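Local atomic coordinates of DegV family protein (Thermus thermophilus, PDB entry 2DT8), a protein that binds a fatty acid, here palmitic acid, as a member of the DegV family, and also carries a zinc ion in this crystal. Residues 84-89 / 111-116; 3-8 / 128-133. All blocks are in the same frame, centred on the assembly; numbering follows the deposited sequence.

How the interactions relate
Both interactions belong to one sheet of the DegV fold. Interaction 1 zips strand 82-87 to strand 110-114 within the sheet; interaction 2 lays helix 120-135, which follows strand 110-114 in the chain, against strand 3-8, the neighbour of strand 82-87 on its other side. Their centres are 11 Å apart. Where they meet, His-87 ND1 lies 2.7 Å from Asp-8 OD2 and Leu-86 O 2.8 Å from Thr-7 OG1, both probable hydrogen bonds. Interaction 1 runs toward the lipid: the side chain of Ile-88 is about 4 Å from the bound palmitic acid, whereas that of Val-112 is about 11 Å from the side chain of zinc ligand Glu-105. Interaction 2 lies away from the zinc site.

Interaction 1 of 2, residues 84-89 / 111-116; sequences LSLHIS and TVVDTQ
Leu-84 reaches across with CD1 to Val-113 CG2, 3.8 Å away; with CG anti to the backbone N (chi1 175°), its tip swings back toward the partner strand. Ser-85 uses both backbone polar groups in the parallel ladder: its N donates to Thr-111 O at 2.8 Å, and its O accepts from Val-113 N at 2.7 Å. On the opposite face from Leu-84, Ser-85 OG sits in the ring plane of His-87, 2.7 Å from NE2, and also bonds Tyr-73. Leu-86 lies alongside Val-113, pointing the same way, its CD1 4.1 Å from Val-113 CB. His-87 N continues the ladder to Val-113 O at 3.0 Å, while Asp-8 holds ND1, so the imidazole is gripped at both nitrogens. His-87 O takes two donors from Thr-115: N within the carbonyl plane, and OG1 at 2.8 Å from above it. Ser-89 CA packs on Asp-114 OD1, which also accepts from Gln-116 N in an Asx turn. Helix 95-103 connects the two strands in a beta-alpha-beta unit and meets His-87 and Val-112 on one face; helices 120-135 and 139-151 pack on the other, both on Leu-86, the latter also on Leu-84 and Val-113, and strand 3-8 pairs along the other edge of 84-87.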
loop_
_atom_site.group_PDB
_atom_site.type_symbol
_atom_site.label_atom_id
_atom_site.label_comp_id
_atom_site.label_asym_id
_atom_site.label_seq_id
_atom_site.Cartn_x
_atom_site.Cartn_y
_atom_site.Cartn_z
ATOM N N LEU A 84 6.643 13.643 10.184
ATOM C CA LEU A 84 5.549 13.520 9.233
ATOM C C LEU A 84 5.341 12.004 9.181
ATOM O O LEU A 84 6.248 11.268 8.774
ATOM C CB LEU A 84 5.966 14.089 7.875
ATOM C CG LEU A 84 4.952 13.922 6.746
ATOM C CD1 LEU A 84 3.610 14.523 7.146
ATOM C CD2 LEU A 84 5.493 14.615 5.493
ATOM N N SER A 85 4.164 11.557 9.618
ATOM C CA SER A 85 3.817 10.133 9.727
ATOM C C SER A 85 2.733 9.762 8.708
ATOM O O SER A 85 1.583 10.186 8.842
ATOM C CB SER A 85 3.323 9.891 11.161
ATOM O OG SER A 85 3.616 8.583 11.642
ATOM N N LEU A 86 3.106 8.974 7.698
ATOM C CA LEU A 86 2.219 8.561 6.601
ATOM C C LEU A 86 1.780 7.107 6.780
ATOM O O LEU A 86 2.586 6.207 6.979
ATOM C CB LEU A 86 2.934 8.716 5.256
ATOM C CG LEU A 86 2.830 10.107 4.626
ATOM C CD1 LEU A 86 3.344 11.158 5.581
ATOM C CD2 LEU A 86 3.607 10.137 3.321
ATOM N N HIS A 87 0.448 6.944 6.679
ATOM C CA HIS A 87 -0.079 5.604 6.848
ATOM C C HIS A 87 -1.244 4.981 6.008
ATOM O O HIS A 87 -1.983 5.690 5.337
ATOM C CB HIS A 87 -0.555 5.553 8.314
ATOM C CG HIS A 87 0.638 5.771 9.206
ATOM N ND1 HIS A 87 1.596 4.832 9.412
ATOM C CD2 HIS A 87 0.971 6.912 9.945
ATOM C CE1 HIS A 87 2.484 5.397 10.252
ATOM N NE2 HIS A 87 2.135 6.641 10.589
ATOM N N ILE A 88 -1.344 3.644 6.116
ATOM C CA ILE A 88 -2.368 2.982 5.334
ATOM C C ILE A 88 -3.698 3.609 5.734
ATOM O O ILE A 88 -3.897 4.094 6.853
ATOM C CB ILE A 88 -2.273 1.513 5.785
ATOM C CG1 ILE A 88 -3.454 0.732 5.207
ATOM C CG2 ILE A 88 -2.257 1.384 7.330
ATOM C CD1 ILE A 88 -3.288 -0.792 5.367
ATOM N N SER A 89 -4.620 3.536 4.787
ATOM C CA SER A 89 -5.983 4.020 4.936
ATOM C C SER A 89 -6.631 3.734 6.288
ATOM O O SER A 89 -6.630 2.596 6.773
ATOM C CB SER A 89 -6.857 3.404 3.846
ATOM O OG SER A 89 -8.217 3.749 4.038
ATOM N N THR A 111 2.720 15.278 12.566
ATOM C CA THR A 111 1.586 15.382 11.661
ATOM C C THR A 111 1.317 13.996 11.114
ATOM O O THR A 111 2.171 13.402 10.453
ATOM C CB THR A 111 1.872 16.333 10.490
ATOM O OG1 THR A 111 2.165 17.642 10.999
ATOM C CG2 THR A 111 0.661 16.413 9.559
ATOM N N VAL A 112 0.131 13.471 11.402
ATOM C CA VAL A 112 -0.255 12.146 10.936
ATOM C C VAL A 112 -1.135 12.296 9.701
ATOM O O VAL A 112 -2.132 13.021 9.724
ATOM C CB VAL A 112 -1.039 11.396 12.030
ATOM C CG1 VAL A 112 -1.496 10.030 11.517
ATOM C CG2 VAL A 112 -0.169 11.243 13.276
ATOM N N VAL A 113 -0.758 11.612 8.623
ATOM C CA VAL A 113 -1.496 11.662 7.366
ATOM C C VAL A 113 -2.082 10.310 6.961
ATOM O O VAL A 113 -1.355 9.312 6.857
ATOM C CB VAL A 113 -0.569 12.153 6.212
ATOM C CG1 VAL A 113 -1.343 12.186 4.901
ATOM C CG2 VAL A 113 0.008 13.539 6.537
ATOM N N ASP A 114 -3.395 10.289 6.745
ATOM C CA ASP A 114 -4.110 9.102 6.291
ATOM C C ASP A 114 -4.033 9.218 4.770
ATOM O O ASP A 114 -4.664 10.094 4.172
ATOM C CB ASP A 114 -5.570 9.166 6.763
ATOM C CG ASP A 114 -6.379 7.961 6.325
ATOM O OD1 ASP A 114 -5.959 7.278 5.377
ATOM O OD2 ASP A 114 -7.453 7.708 6.915
ATOM N N THR A 115 -3.242 8.345 4.147
ATOM C CA THR A 115 -3.049 8.375 2.701
ATOM C C THR A 115 -4.197 7.800 1.895
ATOM O O THR A 115 -4.250 7.990 0.679
ATOM C CB THR A 115 -1.815 7.573 2.280
ATOM O OG1 THR A 115 -2.022 6.193 2.623
ATOM C CG2 THR A 115 -0.553 8.108 2.960
ATOM N N GLN A 116 -5.104 7.090 2.560
ATOM C CA GLN A 116 -6.227 6.430 1.886
ATOM C C GLN A 116 -5.715 5.412 0.868
ATOM O O GLN A 116 -6.395 5.083 -0.105
ATOM C CB GLN A 116 -7.150 7.441 1.191
ATOM C CG GLN A 116 -7.921 8.330 2.169
ATOM C CD GLN A 116 -9.031 9.096 1.491
ATOM O OE1 GLN A 116 -8.900 9.495 0.344
ATOM N NE2 GLN A 116 -10.131 9.318 2.207
#

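Interaction 2 of 2, residues 3-8 / 128-133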
loop_
_atom_site.group_PDB
_atom_site.type_symbol
_atom_site.label_atom_id
_atom_site.label_comp_id
_atom_site.label_asym_id
_atom_site.label_seq_id
_atom_site.Cartn_x
_atom_site.Cartn_y
_atom_site.Cartn_z
ATOM N N ILE A 3 12.596 17.716 9.382
ATOM C CA ILE A 3 11.419 16.864 9.346
ATOM C C ILE A 3 11.830 15.430 9.056
ATOM O O ILE A 3 12.555 15.157 8.095
ATOM C CB ILE A 3 10.435 17.349 8.254
ATOM C CG1 ILE A 3 10.021 18.796 8.559
ATOM C CG2 ILE A 3 9.199 16.437 8.206
ATOM C CD1 ILE A 3 9.193 19.463 7.476
ATOM N N THR A 4 11.376 14.520 9.911
ATOM C CA THR A 4 11.674 13.104 9.754
ATOM C C THR A 4 10.391 12.375 9.351
ATOM O O THR A 4 9.304 12.656 9.876
ATOM C CB THR A 4 12.217 12.503 11.076
ATOM O OG1 THR A 4 13.530 13.019 11.324
ATOM C CG2 THR A 4 12.285 10.984 11.005
ATOM N N LEU A 5 10.526 11.455 8.405
ATOM C CA LEU A 5 9.405 10.660 7.925
ATOM C C LEU A 5 9.300 9.332 8.647
ATOM O O LEU A 5 10.291 8.628 8.827
ATOM C CB LEU A 5 9.553 10.353 6.442
ATOM C CG LEU A 5 9.154 11.441 5.465
ATOM C CD1 LEU A 5 9.782 11.146 4.115
ATOM C CD2 LEU A 5 7.636 11.491 5.373
ATOM N N VAL A 6 8.077 9.004 9.033
ATOM C CA VAL A 6 7.740 7.751 9.690
ATOM C C VAL A 6 6.569 7.145 8.920
ATOM O O VAL A 6 5.691 7.859 8.435
ATOM C CB VAL A 6 7.282 7.966 11.159
ATOM C CG1 VAL A 6 6.734 6.650 11.744
ATOM C CG2 VAL A 6 8.445 8.477 11.996
ATOM N N THR A 7 6.593 5.833 8.745
ATOM C CA THR A 7 5.486 5.154 8.100
ATOM C C THR A 7 5.324 3.804 8.795
ATOM O O THR A 7 6.000 3.545 9.797
ATOM C CB THR A 7 5.724 4.987 6.563
ATOM O OG1 THR A 7 4.528 4.484 5.946
ATOM C CG2 THR A 7 6.886 4.034 6.280
ATOM N N ASP A 8 4.413 2.970 8.312
ATOM C CA ASP A 8 4.230 1.644 8.902
ATOM C C ASP A 8 4.692 0.602 7.885
ATOM O O ASP A 8 4.909 0.923 6.710
ATOM C CB ASP A 8 2.773 1.436 9.324
ATOM C CG ASP A 8 1.819 1.504 8.166
ATOM O OD1 ASP A 8 1.787 0.535 7.385
ATOM O OD2 ASP A 8 1.104 2.525 8.020
ATOM N N ARG A 128 7.675 10.342 -2.347
ATOM C CA ARG A 128 7.472 11.674 -2.921
ATOM C C ARG A 128 7.728 12.737 -1.854
ATOM O O ARG A 128 8.360 13.759 -2.128
ATOM C CB ARG A 128 6.052 11.804 -3.464
ATOM C CG ARG A 128 5.705 13.178 -4.034
ATOM C CD ARG A 128 6.649 13.608 -5.139
ATOM N NE ARG A 128 6.125 14.802 -5.810
ATOM C CZ ARG A 128 6.852 15.618 -6.567
ATOM N NH1 ARG A 128 8.141 15.380 -6.756
ATOM N NH2 ARG A 128 6.290 16.678 -7.135
ATOM N N ALA A 129 7.250 12.494 -0.634
ATOM C CA ALA A 129 7.467 13.441 0.456
ATOM C C ALA A 129 8.970 13.578 0.724
ATOM O O ALA A 129 9.488 14.681 0.897
ATOM C CB ALA A 129 6.738 12.961 1.723
ATOM N N LYS A 130 9.675 12.453 0.741
ATOM C CA LYS A 130 11.115 12.468 0.977
ATOM C C LYS A 130 11.848 13.264 -0.102
ATOM O O LYS A 130 12.746 14.049 0.196
ATOM C CB LYS A 130 11.656 11.038 1.001
ATOM C CG LYS A 130 13.166 10.984 0.866
ATOM C CD LYS A 130 13.886 11.105 2.202
ATOM C CE LYS A 130 13.199 12.039 3.181
ATOM N NZ LYS A 130 13.921 12.047 4.480
ATOM N N GLU A 131 11.470 13.031 -1.353
ATOM C CA GLU A 131 12.057 13.725 -2.496
ATOM C C GLU A 131 11.951 15.238 -2.285
ATOM O O GLU A 131 12.931 15.980 -2.442
ATOM C CB GLU A 131 11.322 13.300 -3.769
ATOM C CG GLU A 131 11.780 14.004 -5.035
ATOM C CD GLU A 131 11.090 13.466 -6.263
ATOM O OE1 GLU A 131 9.865 13.213 -6.204
ATOM O OE2 GLU A 131 11.773 13.302 -7.296
ATOM N N LEU A 132 10.767 15.697 -1.902
ATOM C CA LEU A 132 10.563 17.123 -1.681
ATOM C C LEU A 132 11.292 17.640 -0.446
ATOM O O LEU A 132 11.896 18.716 -0.480
ATOM C CB LEU A 132 9.064 17.426 -1.581
ATOM C CG LEU A 132 8.288 17.143 -2.874
ATOM C CD1 LEU A 132 6.804 17.372 -2.640
ATOM C CD2 LEU A 132 8.795 18.049 -3.994
ATOM N N LEU A 133 11.231 16.886 0.647
ATOM C CA LEU A 133 11.904 17.288 1.876
ATOM C C LEU A 133 13.419 17.377 1.698
ATOM O O LEU A 133 14.047 18.306 2.215
ATOM C CB LEU A 133 11.570 16.319 3.017
ATOM C CG LEU A 133 10.115 16.354 3.485
ATOM C CD1 LEU A 133 9.863 15.189 4.423
ATOM C CD2 LEU A 133 9.821 17.689 4.171
HETATM O O HOH W 1 13.169 14.267 5.535
HETATM O O HOH W 2 13.211 10.985 7.267
#
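Lys-130 NZ is the polar centre of this contact, donating to two waters and to the backbone O of Leu-21. One water, 2.6 Å from Lys-130 NZ, donates in turn to Ile-3 O; the other, 3.1 Å from Lys-130 NZ, accepts from Leu-5 N. The lysine chain bends at chi2 (87°) and chi3 (-36°), which brings the ammonium round to the strand and lays its methylenes over Leu-5. Leu-5 CD1 rests 3.6 Å from Lys-130 CB and nearly as close to CE, while its other methyl, CD2, meets Ala-129 CB at 4.0 Å. Leu-133 crosses Leu-5 obliquely and Ile-3 at about a right angle: its CD1 is 4.0 Å from both Leu-5 CG and Ile-3 CG2, and its CD2 3.8 Å from Ile-3 CD1. Cutting Leu-5 back to an alanine removes both methyls, which is likely to open a gap between Ala-129, Lys-130 and Leu-133 and leave the lysine methylenes less firmly held. Strand 3-8 and helix 128-133 run nearly antiparallel (172°), the usual packing of a helix on the face of an alpha/beta sheet. Apolar side chains join the segments directly and the polar link runs through two waters, so shape fit rather than direct hydrogen bonding probably fixes helix on strand.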